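Local atomic coordinates of beta-galactosidase (Bacillus circulans, PDB entry 4MAD), a protein that probably hydrolyses terminal non-reducing beta-D-galactose residues from beta-D-galactosides, as a family 35 glycoside hydrolase. Residues C110-F115 and Y313-L318; Q233-Q236 and P242-C245. All blocks are in the same frame, centred on the assembly; numbering follows the deposited sequence.

How the interactions relate
Both interactions belong to the closed eight-stranded beta/alpha barrel of the family 35 catalytic domain. Their centres lie 25 Å apart, and their nearest atoms about 11 Å, so they do not touch. Interaction 1 joins two loops: one follows strand 100-104, the other leads to helix 327-339. Glu112 there belongs to a ligand pocket, and the predicted catalytic glutamates are close by. The centre of interaction 2 lies about 29 Å from the centre of the chain, where helix 227-237 packs beside barrel strand 244-249. Along the chain, interaction 2 falls between the two loops of interaction 1. One contact thus lies in the active-site region and the other in the barrel framework.

Interaction 1. Residues C110-F115 and Y313-L318; sequences CAEWEF and YDYDGL
Glu112 meets Tyr313 along nearly its whole side chain. Its CB rests 3.7 Å from Tyr313 CE1. CG stands anti to the backbone carbonyl carbon (chi1 -75°) and lies 4.1 Å from Tyr313 OH. The bend at chi2 (80°) brings the carboxylate round, with CD 3.6 Å from Tyr313 OH. At the tip, Glu112 OE1 accepts a 2.6 Å hydrogen bond from Tyr313 OH through its anti lone pair. Ala111 O also stands 2.8 Å from Tyr313 OH. Carboxylate and ring planes are 29° apart, with OE1 at the ring edge. These loops belong to the catalytic beta/alpha barrel of a family 35 glycosidase, and Glu112 lines a pocket that holds 2-(2-methoxyethoxy)ethanol. A water donates to Glu112 OE1 at 2.7 Å and accepts from Tyr315 OH, bridging the loops a second time. A phenylalanine at Tyr313 has no hydroxyl to give, and the carboxylate, keeping its water, would probably turn more freely. The Tyr313 hydroxyl also bonds to Tyr285 OH, and Arg42 makes a cation-pi contact with the ring. Over one face of this ring sits Tyr315 CD1, 3.7 Å above the plane and offset toward the rim.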
loop_
_atom_site.group_PDB
_atom_site.type_symbol
_atom_site.label_atom_id
_atom_site.label_comp_id
_atom_site.label_asym_id
_atom_site.label_seq_id
_atom_site.Cartn_x
_atom_site.Cartn_y
_atom_site.Cartn_z
ATOM N N CYS A 110 6.563 2.304 5.744
ATOM C CA CYS A 110 6.385 0.865 5.828
ATOM C C CYS A 110 4.915 0.707 5.472
ATOM O O CYS A 110 4.516 1.056 4.427
ATOM C CB CYS A 110 6.703 0.342 7.200
ATOM S SG CYS A 110 6.775 -1.433 7.232
ATOM N N ALA A 111 4.133 0.154 6.395
ATOM C CA ALA A 111 2.670 0.149 6.291
ATOM C C ALA A 111 2.032 -0.873 5.337
ATOM O O ALA A 111 0.807 -0.944 5.244
ATOM C CB ALA A 111 2.165 1.555 5.967
ATOM N N GLU A 112 2.844 -1.655 4.634
ATOM C CA GLU A 112 2.323 -2.630 3.706
ATOM C C GLU A 112 1.923 -1.930 2.407
ATOM O O GLU A 112 0.965 -2.284 1.826
ATOM C CB GLU A 112 1.133 -3.367 4.300
ATOM C CG GLU A 112 1.469 -4.386 5.321
ATOM C CD GLU A 112 1.732 -3.802 6.663
ATOM O OE1 GLU A 112 0.856 -3.230 7.234
ATOM O OE2 GLU A 112 2.779 -3.969 7.194
ATOM N N TRP A 113 2.673 -0.912 2.045
ATOM C CA TRP A 113 2.421 -0.019 0.924
ATOM C C TRP A 113 3.634 0.006 0.000
ATOM O O TRP A 113 4.714 -0.072 0.459
ATOM C CB TRP A 113 2.188 1.401 1.462
ATOM C CG TRP A 113 1.799 2.443 0.519
ATOM C CD1 TRP A 113 2.585 3.443 0.047
ATOM C CD2 TRP A 113 0.513 2.680 -0.023
ATOM N NE1 TRP A 113 1.907 4.237 -0.775
ATOM C CE2 TRP A 113 0.627 3.785 -0.870
ATOM C CE3 TRP A 113 -0.708 2.032 0.054
ATOM C CZ2 TRP A 113 -0.445 4.278 -1.571
ATOM C CZ3 TRP A 113 -1.741 2.519 -0.670
ATOM C CH2 TRP A 113 -1.618 3.637 -1.445
ATOM N N GLU A 114 3.420 0.235 -1.281
ATOM C CA GLU A 114 4.475 0.051 -2.253
ATOM C C GLU A 114 5.745 0.774 -1.795
ATOM O O GLU A 114 5.716 1.917 -1.527
ATOM C CB GLU A 114 4.030 0.650 -3.593
ATOM C CG GLU A 114 4.146 -0.229 -4.793
ATOM C CD GLU A 114 5.495 -0.189 -5.462
ATOM O OE1 GLU A 114 5.819 -1.148 -6.144
ATOM O OE2 GLU A 114 6.170 0.793 -5.275
ATOM N N PHE A 115 6.821 0.017 -1.688
ATOM C CA PHE A 115 8.175 0.543 -1.465
ATOM C C PHE A 115 8.238 1.288 -0.132
ATOM O O PHE A 115 9.039 2.121 0.097
ATOM C CB PHE A 115 8.636 1.417 -2.643
ATOM C CG PHE A 115 10.174 1.615 -2.776
ATOM C CD1 PHE A 115 11.054 0.976 -1.985
ATOM C CD2 PHE A 115 10.704 2.417 -3.783
ATOM C CE1 PHE A 115 12.429 1.163 -2.164
ATOM C CE2 PHE A 115 12.052 2.620 -3.920
ATOM C CZ PHE A 115 12.893 2.014 -3.136
ATOM N N TYR A 313 -7.186 -3.997 2.213
ATOM C CA TYR A 313 -6.551 -3.678 3.483
ATOM C C TYR A 313 -7.544 -3.640 4.629
ATOM O O TYR A 313 -7.393 -2.883 5.502
ATOM C CB TYR A 313 -5.740 -2.421 3.414
ATOM C CG TYR A 313 -4.558 -2.322 4.337
ATOM C CD1 TYR A 313 -3.551 -3.264 4.357
ATOM C CD2 TYR A 313 -4.417 -1.247 5.149
ATOM C CE1 TYR A 313 -2.493 -3.136 5.193
ATOM C CE2 TYR A 313 -3.359 -1.126 5.964
ATOM C CZ TYR A 313 -2.381 -2.060 5.997
ATOM O OH TYR A 313 -1.313 -1.844 6.805
ATOM N N ASP A 314 -8.508 -4.532 4.595
ATOM C CA ASP A 314 -9.577 -4.560 5.553
ATOM C C ASP A 314 -8.945 -4.688 6.903
ATOM O O ASP A 314 -9.276 -3.972 7.727
ATOM C CB ASP A 314 -10.444 -5.788 5.273
ATOM C CG ASP A 314 -11.572 -6.024 6.299
ATOM O OD1 ASP A 314 -12.705 -5.788 5.944
ATOM O OD2 ASP A 314 -11.293 -6.521 7.371
ATOM N N TYR A 315 -8.017 -5.608 7.088
ATOM C CA TYR A 315 -7.123 -5.717 8.249
ATOM C C TYR A 315 -7.851 -6.308 9.464
ATOM O O TYR A 315 -7.371 -6.267 10.532
ATOM C CB TYR A 315 -6.559 -4.342 8.636
ATOM C CG TYR A 315 -5.182 -4.389 9.228
ATOM C CD1 TYR A 315 -4.078 -4.187 8.466
ATOM C CD2 TYR A 315 -4.996 -4.645 10.539
ATOM C CE1 TYR A 315 -2.834 -4.238 8.987
ATOM C CE2 TYR A 315 -3.774 -4.693 11.074
ATOM C CZ TYR A 315 -2.699 -4.488 10.305
ATOM O OH TYR A 315 -1.490 -4.545 10.880
ATOM N N ASP A 316 -9.050 -6.804 9.265
ATOM C CA ASP A 316 -9.874 -7.146 10.390
ATOM C C ASP A 316 -10.016 -5.904 11.268
ATOM O O ASP A 316 -10.027 -5.966 12.437
ATOM C CB ASP A 316 -9.331 -8.294 11.195
ATOM C CG ASP A 316 -10.401 -8.956 12.020
ATOM O OD1 ASP A 316 -11.541 -8.857 11.655
ATOM O OD2 ASP A 316 -10.048 -9.599 12.985
ATOM N N GLY A 317 -10.117 -4.777 10.616
ATOM C CA GLY A 317 -10.194 -3.503 11.278
ATOM C C GLY A 317 -11.526 -3.307 11.993
ATOM O O GLY A 317 -12.402 -4.078 11.846
ATOM N N LEU A 318 -11.601 -2.243 12.776
ATOM C CA LEU A 318 -12.795 -1.883 13.491
ATOM C C LEU A 318 -13.917 -1.559 12.511
ATOM O O LEU A 318 -15.021 -1.862 12.792
ATOM C CB LEU A 318 -12.553 -0.741 14.435
ATOM C CG LEU A 318 -11.505 -0.990 15.490
ATOM C CD1 LEU A 318 -11.319 0.193 16.346
ATOM C CD2 LEU A 318 -11.719 -2.190 16.267
HETATM O O HOH W 1 0.751 -3.940 9.839
#

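Interaction 2. Residues Q233-Q236 and P242-C245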
loop_
_atom_site.group_PDB
_atom_site.type_symbol
_atom_site.label_atom_id
_atom_site.label_comp_id
_atom_site.label_asym_id
_atom_site.label_seq_id
_atom_site.Cartn_x
_atom_site.Cartn_y
_atom_site.Cartn_z
ATOM N N GLN A 233 9.848 -3.399 28.874
ATOM C CA GLN A 233 11.025 -3.210 28.055
ATOM C C GLN A 233 11.258 -1.767 27.757
ATOM O O GLN A 233 12.326 -1.309 27.904
ATOM C CB GLN A 233 10.910 -3.944 26.742
ATOM C CG GLN A 233 11.578 -5.207 26.753
ATOM C CD GLN A 233 13.074 -5.073 26.869
ATOM O OE1 GLN A 233 13.608 -4.040 27.148
ATOM N NE2 GLN A 233 13.711 -6.092 26.657
ATOM N N LEU A 234 10.197 -1.071 27.406
ATOM C CA LEU A 234 10.263 0.341 27.151
ATOM C C LEU A 234 10.745 1.090 28.381
ATOM O O LEU A 234 11.609 1.892 28.278
ATOM C CB LEU A 234 8.915 0.887 26.735
ATOM C CG LEU A 234 8.723 2.387 26.604
ATOM C CD1 LEU A 234 9.705 2.917 25.677
ATOM C CD2 LEU A 234 7.390 2.784 26.222
ATOM N N LYS A 235 10.249 0.727 29.547
ATOM C CA LYS A 235 10.663 1.385 30.769
ATOM C C LYS A 235 12.148 1.245 31.151
ATOM O O LYS A 235 12.668 2.049 31.875
ATOM C CB LYS A 235 9.730 1.035 31.918
ATOM C CG LYS A 235 8.421 1.733 31.781
ATOM C CD LYS A 235 7.642 1.703 33.013
ATOM C CE LYS A 235 6.704 0.622 32.954
ATOM N NZ LYS A 235 6.071 0.327 34.221
ATOM N N GLN A 236 12.809 0.236 30.632
ATOM C CA GLN A 236 14.240 0.143 30.754
ATOM C C GLN A 236 14.995 1.240 30.077
ATOM O O GLN A 236 16.056 1.566 30.486
ATOM C CB GLN A 236 14.760 -1.183 30.324
ATOM C CG GLN A 236 14.096 -2.227 31.020
ATOM C CD GLN A 236 15.019 -3.227 31.439
ATOM O OE1 GLN A 236 15.464 -4.013 30.652
ATOM N NE2 GLN A 236 15.367 -3.204 32.697
ATOM N N PRO A 242 5.163 8.850 29.762
ATOM C CA PRO A 242 3.897 8.148 29.647
ATOM C C PRO A 242 4.050 6.997 28.707
ATOM O O PRO A 242 4.881 7.061 27.860
ATOM C CB PRO A 242 2.971 9.178 29.026
ATOM C CG PRO A 242 3.712 10.329 28.822
ATOM C CD PRO A 242 4.987 10.273 29.500
ATOM N N LEU A 243 3.242 5.979 28.866
ATOM C CA LEU A 243 3.341 4.791 28.039
ATOM C C LEU A 243 2.376 4.841 26.868
ATOM O O LEU A 243 1.238 5.005 27.083
ATOM C CB LEU A 243 3.009 3.580 28.870
ATOM C CG LEU A 243 3.766 3.318 30.159
ATOM C CD1 LEU A 243 3.182 2.148 30.936
ATOM C CD2 LEU A 243 5.206 3.067 29.827
ATOM N N MET A 244 2.849 4.708 25.640
ATOM C CA MET A 244 1.958 4.650 24.501
ATOM C C MET A 244 2.262 3.506 23.522
ATOM O O MET A 244 3.342 3.338 23.131
ATOM C CB MET A 244 1.939 5.947 23.728
ATOM C CG MET A 244 0.872 5.946 22.704
ATOM S SD MET A 244 0.531 7.581 22.168
ATOM C CE MET A 244 -0.857 7.346 21.197
ATOM N N CYS A 245 1.248 2.774 23.123
ATOM C CA CYS A 245 1.363 1.810 22.059
ATOM C C CYS A 245 0.982 2.506 20.779
ATOM O O CYS A 245 -0.131 2.735 20.543
ATOM C CB CYS A 245 0.403 0.674 22.294
ATOM S SG CYS A 245 0.405 -0.539 20.985
#
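Leu243 meets Leu234 and Lys235 where helix 227-237 packs beside strand 244-249. The helix links strand 218-223 to strand 244-249, so this is the helix-to-strand step of a beta-alpha-beta unit of the barrel. The contact lies away from the predicted catalytic glutamates and from the bound 2-(2-methoxyethoxy)ethanol.

The touching is apolar and made by methyl and methylene groups. One methyl of Leu243, CD2, carries it on the strand side. Leu234 reaches this methyl tip to tip, with its CD2 4.2 Å from Leu243 CD2. The Leu234 side chain leaves the helix toward the barrel, its CG anti to the backbone N (chi1 172°). Lys235 contributes the aliphatic part of its chain instead. Its CG lies 4.0 Å from Leu243 CD2, and the two side chains cross at about a right angle. The lysine is exposed, and its aliphatic chain lies at the solvent side of the contact.

No hydrogen bond joins the two segments. Backbone bonds instead tie Leu243 and Cys245 to Ser281, and Cys245 also to Asn283, at the neighbouring barrel strand 281-284. Within the helix, Gln236 N makes a weak bond of 3.2 Å to Gln233 O.

Further side-chain contacts place the pair in the fold. Leu234 also touches Glu219 and Val221 of strand 218-223, the adjacent barrel strand. Met244 points its CB away from the helix and packs on Thr220 and Phe24.

Lys235 CD lies 4.2 Å from Leu243 CD2, and the bend at chi3 (-97°) keeps Lys235 CE equally near, also 4.2 Å from that methyl.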